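PDB 2F3O: pyruvate formate-lyase 2 from Archaeoglobus fulgidus, which is of uncertain physiological function but belongs to the glycyl radical enzymes and probably acts as a lyase. Local coordinates for residues 327-332 with 754-759; 310-315 with 364-369. All coordinates share one frame; numbering follows the deposited sequence.

Followed from the N terminus, the chain leaves helix 297-310, runs through 310-315 and 327-332, passes helix 350-362 to reach 364-369, and much later arrives at 754-759 near its C terminus. Interaction 2 closes a short loop where 364-369 comes back to 310-315. Interaction 1 spans 421 intervening residues, bringing 754-759 onto 327-332. Because 327-332 lies inside the loop closed by interaction 2 and its partner 754-759 lies beyond it, the two contacts cross. They also touch: Gln329 O probably accepts a hydrogen bond from Arg365 NH2, as does Asn332 OD1 from Gln366 NE2. Together they tie the C-terminal region around Gly752, the predicted radical position, to loops leading into sheet strands 334-338 and 368-373.

Interaction 1 of 2, residues 327-332 with 754-759; sequences SGQATN and SAYFVE
Gln329 lays its terminal amide over the side chain of Glu759, the amide and carboxylate planes being only 4° apart. The stack is offset: Gln329 CD lies 3.6 Å from Glu759 CG, while Gln329 NE2 is 3.6 Å from Glu759 CD, so the amide nitrogen, not the oxygen, comes over the carboxylate carbon. Gln329 OE1 is turned back over the aliphatic part of Glu759, 3.5 Å from its CG, and approaches the Tyr756 ring obliquely. The two chains reach this overlap by different routes. Gln329 runs out extended beyond CG (chi2 179°), whereas Glu759 folds at chi2 (-70°) and brings its carboxylate under the incoming amide. The polar ends are held from outside by one residue, Asn99, whose OD1 accepts from Gln329 NE2 and whose backbone N donates to Glu759 OE2, which probably helps hold the two planes parallel.

A second, smaller meeting lies at Gly328. The methyl of Ala755 rests against this residue's backbone, its CB 3.4 Å from Gly328 O and 3.7 Å from Gly328 CA. The backbone angles of Gly328 call for glycine, since they would jam a CB against the carbonyl O of Ser327. Its own carbonyl oxygen accepts a hydrogen bond from Trp753 NE1. Ser327 OG stands beside Glu759 O at 3.8 Å but is bonded to Ser761 N.

Residues 754-756 form one strand of an antiparallel hairpin with 747-749, whose connecting turn carries Gly752, the predicted glycyl radical position. The chain then makes a 3-10 turn at 757-759, where Glu759 N bonds Tyr756 O, and enters helix 762-770. Loop 327-332, coming from helix 322-325 and heading for strand 334-338, lies against the second strand of that hairpin and the 3-10 turn after it, while Phe757 packs against helices 730-738 and 762-770.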
loop_
_atom_site.group_PDB
_atom_site.type_symbol
_atom_site.label_atom_id
_atom_site.label_comp_id
_atom_site.label_asym_id
_atom_site.label_seq_id
_atom_site.Cartn_x
_atom_site.Cartn_y
_atom_site.Cartn_z
ATOM N N SER A 327 -43.348 5.834 10.553
ATOM C CA SER A 327 -44.395 6.645 11.198
ATOM C C SER A 327 -43.935 7.221 12.518
ATOM O O SER A 327 -43.175 6.587 13.241
ATOM C CB SER A 327 -45.641 5.794 11.464
ATOM O OG SER A 327 -46.826 6.568 11.377
ATOM N N GLY A 328 -44.386 8.423 12.839
ATOM C CA GLY A 328 -44.036 9.002 14.115
ATOM C C GLY A 328 -43.013 10.095 14.045
ATOM O O GLY A 328 -42.298 10.338 15.020
ATOM N N GLN A 329 -42.950 10.742 12.886
ATOM C CA GLN A 329 -42.140 11.944 12.687
ATOM C C GLN A 329 -40.674 11.758 13.072
ATOM O O GLN A 329 -40.131 12.483 13.914
ATOM C CB GLN A 329 -42.747 13.124 13.441
ATOM C CG GLN A 329 -44.151 13.456 13.001
ATOM C CD GLN A 329 -44.725 14.613 13.776
ATOM O OE1 GLN A 329 -44.527 14.727 14.991
ATOM N NE2 GLN A 329 -45.443 15.488 13.082
ATOM N N ALA A 330 -40.052 10.757 12.466
ATOM C CA ALA A 330 -38.740 10.309 12.884
ATOM C C ALA A 330 -37.651 11.122 12.221
ATOM O O ALA A 330 -37.489 11.104 11.005
ATOM C CB ALA A 330 -38.589 8.863 12.545
ATOM N N THR A 331 -36.918 11.871 13.023
ATOM C CA THR A 331 -35.748 12.564 12.517
ATOM C C THR A 331 -34.571 12.139 13.378
ATOM O O THR A 331 -33.599 11.575 12.877
ATOM C CB THR A 331 -35.923 14.089 12.545
ATOM O OG1 THR A 331 -36.308 14.514 13.860
ATOM C CG2 THR A 331 -36.984 14.510 11.546
ATOM N N ASN A 332 -34.676 12.429 14.671
ATOM C CA ASN A 332 -33.850 11.819 15.696
ATOM C C ASN A 332 -32.444 12.331 15.873
ATOM O O ASN A 332 -31.494 11.555 15.818
ATOM C CB ASN A 332 -33.908 10.296 15.622
ATOM C CG ASN A 332 -35.250 9.784 16.019
ATOM O OD1 ASN A 332 -35.663 10.001 17.139
ATOM N ND2 ASN A 332 -35.963 9.152 15.101
ATOM N N SER A 754 -39.053 8.835 20.455
ATOM C CA SER A 754 -40.294 9.461 20.905
ATOM C C SER A 754 -41.164 10.029 19.790
ATOM O O SER A 754 -40.728 10.843 18.985
ATOM C CB SER A 754 -39.990 10.568 21.900
ATOM O OG SER A 754 -39.632 10.030 23.158
ATOM N N ALA A 755 -42.414 9.606 19.751
ATOM C CA ALA A 755 -43.382 10.235 18.856
ATOM C C ALA A 755 -44.599 10.720 19.634
ATOM O O ALA A 755 -44.953 10.147 20.677
ATOM C CB ALA A 755 -43.813 9.268 17.811
ATOM N N TYR A 756 -45.236 11.776 19.135
ATOM C CA TYR A 756 -46.539 12.183 19.663
ATOM C C TYR A 756 -47.538 11.172 19.140
ATOM O O TYR A 756 -47.658 11.000 17.928
ATOM C CB TYR A 756 -46.910 13.581 19.188
ATOM C CG TYR A 756 -46.027 14.649 19.749
ATOM C CD1 TYR A 756 -45.811 14.750 21.115
ATOM C CD2 TYR A 756 -45.417 15.570 18.917
ATOM C CE1 TYR A 756 -44.996 15.733 21.637
ATOM C CE2 TYR A 756 -44.605 16.561 19.424
ATOM C CZ TYR A 756 -44.403 16.635 20.780
ATOM O OH TYR A 756 -43.587 17.608 21.271
ATOM N N PHE A 757 -48.232 10.497 20.052
ATOM C CA PHE A 757 -49.135 9.400 19.709
ATOM C C PHE A 757 -50.059 9.715 18.538
ATOM O O PHE A 757 -50.342 8.848 17.714
ATOM C CB PHE A 757 -49.967 9.008 20.925
ATOM C CG PHE A 757 -50.898 7.870 20.671
ATOM C CD1 PHE A 757 -50.452 6.567 20.777
ATOM C CD2 PHE A 757 -52.229 8.095 20.318
ATOM C CE1 PHE A 757 -51.322 5.496 20.538
ATOM C CE2 PHE A 757 -53.097 7.037 20.068
ATOM C CZ PHE A 757 -52.649 5.736 20.192
ATOM N N VAL A 758 -50.514 10.967 18.488
ATOM C CA VAL A 758 -51.377 11.513 17.434
ATOM C C VAL A 758 -50.779 11.384 16.024
ATOM O O VAL A 758 -51.495 11.200 15.037
ATOM C CB VAL A 758 -51.691 12.996 17.769
ATOM C CG1 VAL A 758 -52.340 13.734 16.590
ATOM C CG2 VAL A 758 -52.558 13.061 19.008
ATOM N N GLU A 759 -49.455 11.427 15.944
ATOM C CA GLU A 759 -48.767 11.360 14.668
ATOM C C GLU A 759 -48.420 9.954 14.167
ATOM O O GLU A 759 -47.789 9.811 13.135
ATOM C CB GLU A 759 -47.537 12.254 14.718
ATOM C CG GLU A 759 -47.875 13.648 15.207
ATOM C CD GLU A 759 -48.710 14.464 14.195
ATOM O OE1 GLU A 759 -49.250 15.523 14.589
ATOM O OE2 GLU A 759 -48.823 14.073 13.004
#

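Interaction 2 of 2, residues 310-315 with 364-369; sequences KTNEIV and LRQPNV
Arg365 aims its guanidinium at the carbonyl oxygen of Ile314, one of two close-packed patches in the contact. Arg365 NH1 donates to Ile314 O at 2.8 Å, and Arg365 NH2 adds a weak bond to the same oxygen at 3.0 Å, giving a forked grip on one acceptor. The bond from NH1 is bent (N-H...O 135°). Val315 CG2 covers one face of the guanidinium, 4.1 Å above its plane, and Gln366 CG packs over the opposite face, so the group is sandwiched between aliphatic carbons. A bend at chi3 (-95°) turns the arginine tip back towards loop 310-315. Arg365 NH2 also donates to Gln329 O, so the guanidinium serves two backbone carbonyls.

The amide of Asn312 meets the backbone of Gln366, with Asn312 ND2 2.8 Å from Gln366 O and Asn312 OD1 3.2 Å from Gln366 N. Asn312 OD1 also lies against Arg365 CG, and Leu364 CD1 approaches Asn312 ND2.

Between these two close patches the join is looser and is completed by a water. It donates to Asn312 O at 2.8 Å and accepts from Arg365 NH1 at 2.9 Å, with a weak third bond to Asn312 OD1. Arg365 and Asn312 are therefore linked partly through solvent, although the contact as a whole is buried.

At the far end Thr311 leans on Gln366 and Pro367, its OG1 bonded to Trp308 O in the last turn of helix 297-310. Leu364 and Pro367 pack on that helix at Ile309 and Trp308, while Thr311 and Ile314 reach helix 250-267. Asn368, first in strand 368-373, gives its ND2 to Gly752 O at the predicted glycyl radical position. That strand runs parallel between strands 334-338 and 396-400, so the contact joins the loop leading into it to the loop leaving helix 297-310.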
loop_
_atom_site.group_PDB
_atom_site.type_symbol
_atom_site.label_atom_id
_atom_site.label_comp_id
_atom_site.label_asym_id
_atom_site.label_seq_id
_atom_site.Cartn_x
_atom_site.Cartn_y
_atom_site.Cartn_z
ATOM N N LYS A 310 -35.011 23.391 20.412
ATOM C CA LYS A 310 -34.769 23.715 19.012
ATOM C C LYS A 310 -34.731 22.509 18.090
ATOM O O LYS A 310 -35.171 22.619 16.958
ATOM C CB LYS A 310 -33.562 24.633 18.826
ATOM C CG LYS A 310 -33.871 26.063 19.243
ATOM C CD LYS A 310 -32.930 27.083 18.648
ATOM C CE LYS A 310 -33.463 27.585 17.325
ATOM N NZ LYS A 310 -33.187 29.029 17.115
ATOM N N THR A 311 -34.293 21.348 18.581
ATOM C CA THR A 311 -34.293 20.128 17.749
ATOM C C THR A 311 -35.690 19.620 17.361
ATOM O O THR A 311 -35.813 18.673 16.589
ATOM C CB THR A 311 -33.528 18.962 18.385
ATOM O OG1 THR A 311 -34.360 18.319 19.351
ATOM C CG2 THR A 311 -32.249 19.444 19.046
ATOM N N ASN A 312 -36.734 20.260 17.885
ATOM C CA ASN A 312 -38.109 19.969 17.495
ATOM C C ASN A 312 -38.579 20.749 16.275
ATOM O O ASN A 312 -39.720 20.594 15.855
ATOM C CB ASN A 312 -39.055 20.293 18.636
ATOM C CG ASN A 312 -38.983 19.296 19.748
ATOM O OD1 ASN A 312 -39.630 18.253 19.698
ATOM N ND2 ASN A 312 -38.215 19.623 20.786
ATOM N N GLU A 313 -37.718 21.597 15.720
ATOM C CA GLU A 313 -38.086 22.388 14.558
ATOM C C GLU A 313 -38.204 21.559 13.277
ATOM O O GLU A 313 -38.898 21.961 12.342
ATOM C CB GLU A 313 -37.142 23.584 14.382
ATOM C CG GLU A 313 -37.239 24.600 15.506
ATOM C CD GLU A 313 -36.183 25.707 15.426
ATOM O OE1 GLU A 313 -35.413 25.739 14.446
ATOM O OE2 GLU A 313 -36.128 26.551 16.349
ATOM N N ILE A 314 -37.548 20.402 13.219
ATOM C CA ILE A 314 -37.719 19.542 12.049
ATOM C C ILE A 314 -38.598 18.329 12.264
ATOM O O ILE A 314 -38.710 17.762 13.340
ATOM C CB ILE A 314 -36.403 19.110 11.315
ATOM C CG1 ILE A 314 -35.524 18.222 12.188
ATOM C CG2 ILE A 314 -35.638 20.296 10.817
ATOM C CD1 ILE A 314 -34.464 17.486 11.398
ATOM N N VAL A 315 -39.199 17.952 11.161
ATOM C CA VAL A 315 -40.188 16.935 11.092
ATOM C C VAL A 315 -39.890 16.475 9.661
ATOM O O VAL A 315 -39.518 17.295 8.815
ATOM C CB VAL A 315 -41.596 17.593 11.327
ATOM C CG1 VAL A 315 -42.404 17.746 10.046
ATOM C CG2 VAL A 315 -42.377 16.825 12.361
ATOM N N LEU A 364 -40.831 16.497 25.214
ATOM C CA LEU A 364 -41.123 16.727 23.805
ATOM C C LEU A 364 -40.636 15.547 22.983
ATOM O O LEU A 364 -39.881 14.713 23.494
ATOM C CB LEU A 364 -40.433 17.994 23.335
ATOM C CG LEU A 364 -40.825 19.249 24.099
ATOM C CD1 LEU A 364 -39.850 20.370 23.790
ATOM C CD2 LEU A 364 -42.253 19.655 23.741
ATOM N N ARG A 365 -41.031 15.485 21.710
ATOM C CA ARG A 365 -40.632 14.372 20.842
ATOM C C ARG A 365 -39.132 14.336 20.556
ATOM O O ARG A 365 -38.595 13.293 20.176
ATOM C CB ARG A 365 -41.413 14.373 19.520
ATOM C CG ARG A 365 -41.157 15.571 18.625
ATOM C CD ARG A 365 -41.790 15.435 17.221
ATOM N NE ARG A 365 -40.875 14.922 16.188
ATOM C CZ ARG A 365 -39.981 15.658 15.523
ATOM N NH1 ARG A 365 -39.835 16.946 15.788
ATOM N NH2 ARG A 365 -39.208 15.103 14.600
ATOM N N GLN A 366 -38.457 15.466 20.745
ATOM C CA GLN A 366 -37.079 15.550 20.321
ATOM C C GLN A 366 -36.135 16.435 21.118
ATOM O O GLN A 366 -36.433 17.607 21.358
ATOM C CB GLN A 366 -36.967 16.053 18.864
ATOM C CG GLN A 366 -37.254 15.069 17.744
ATOM C CD GLN A 366 -36.252 13.956 17.624
ATOM O OE1 GLN A 366 -35.097 14.119 17.961
ATOM N NE2 GLN A 366 -36.689 12.816 17.114
ATOM N N PRO A 367 -35.136 15.814 21.739
ATOM C CA PRO A 367 -33.997 15.179 21.125
ATOM C C PRO A 367 -34.218 13.701 21.498
ATOM O O PRO A 367 -35.021 13.389 22.387
ATOM C CB PRO A 367 -32.797 15.777 21.865
ATOM C CG PRO A 367 -33.360 16.544 22.985
ATOM C CD PRO A 367 -34.824 16.191 23.119
ATOM N N ASN A 368 -33.577 12.774 20.814
ATOM C CA ASN A 368 -33.700 11.418 21.262
ATOM C C ASN A 368 -32.672 11.252 22.331
ATOM O O ASN A 368 -31.499 11.138 22.025
ATOM C CB ASN A 368 -33.440 10.435 20.134
ATOM C CG ASN A 368 -34.110 9.112 20.380
ATOM O OD1 ASN A 368 -34.506 8.813 21.499
ATOM N ND2 ASN A 368 -34.255 8.315 19.336
ATOM N N VAL A 369 -33.085 11.262 23.589
ATOM C CA VAL A 369 -32.087 11.169 24.656
ATOM C C VAL A 369 -31.696 9.747 25.077
ATOM O O VAL A 369 -32.534 8.911 25.439
ATOM C CB VAL A 369 -32.334 12.177 25.786
ATOM C CG1 VAL A 369 -33.654 12.870 25.560
ATOM C CG2 VAL A 369 -32.184 11.556 27.155
HETATM O O HOH W 1 -41.570 18.885 17.007
#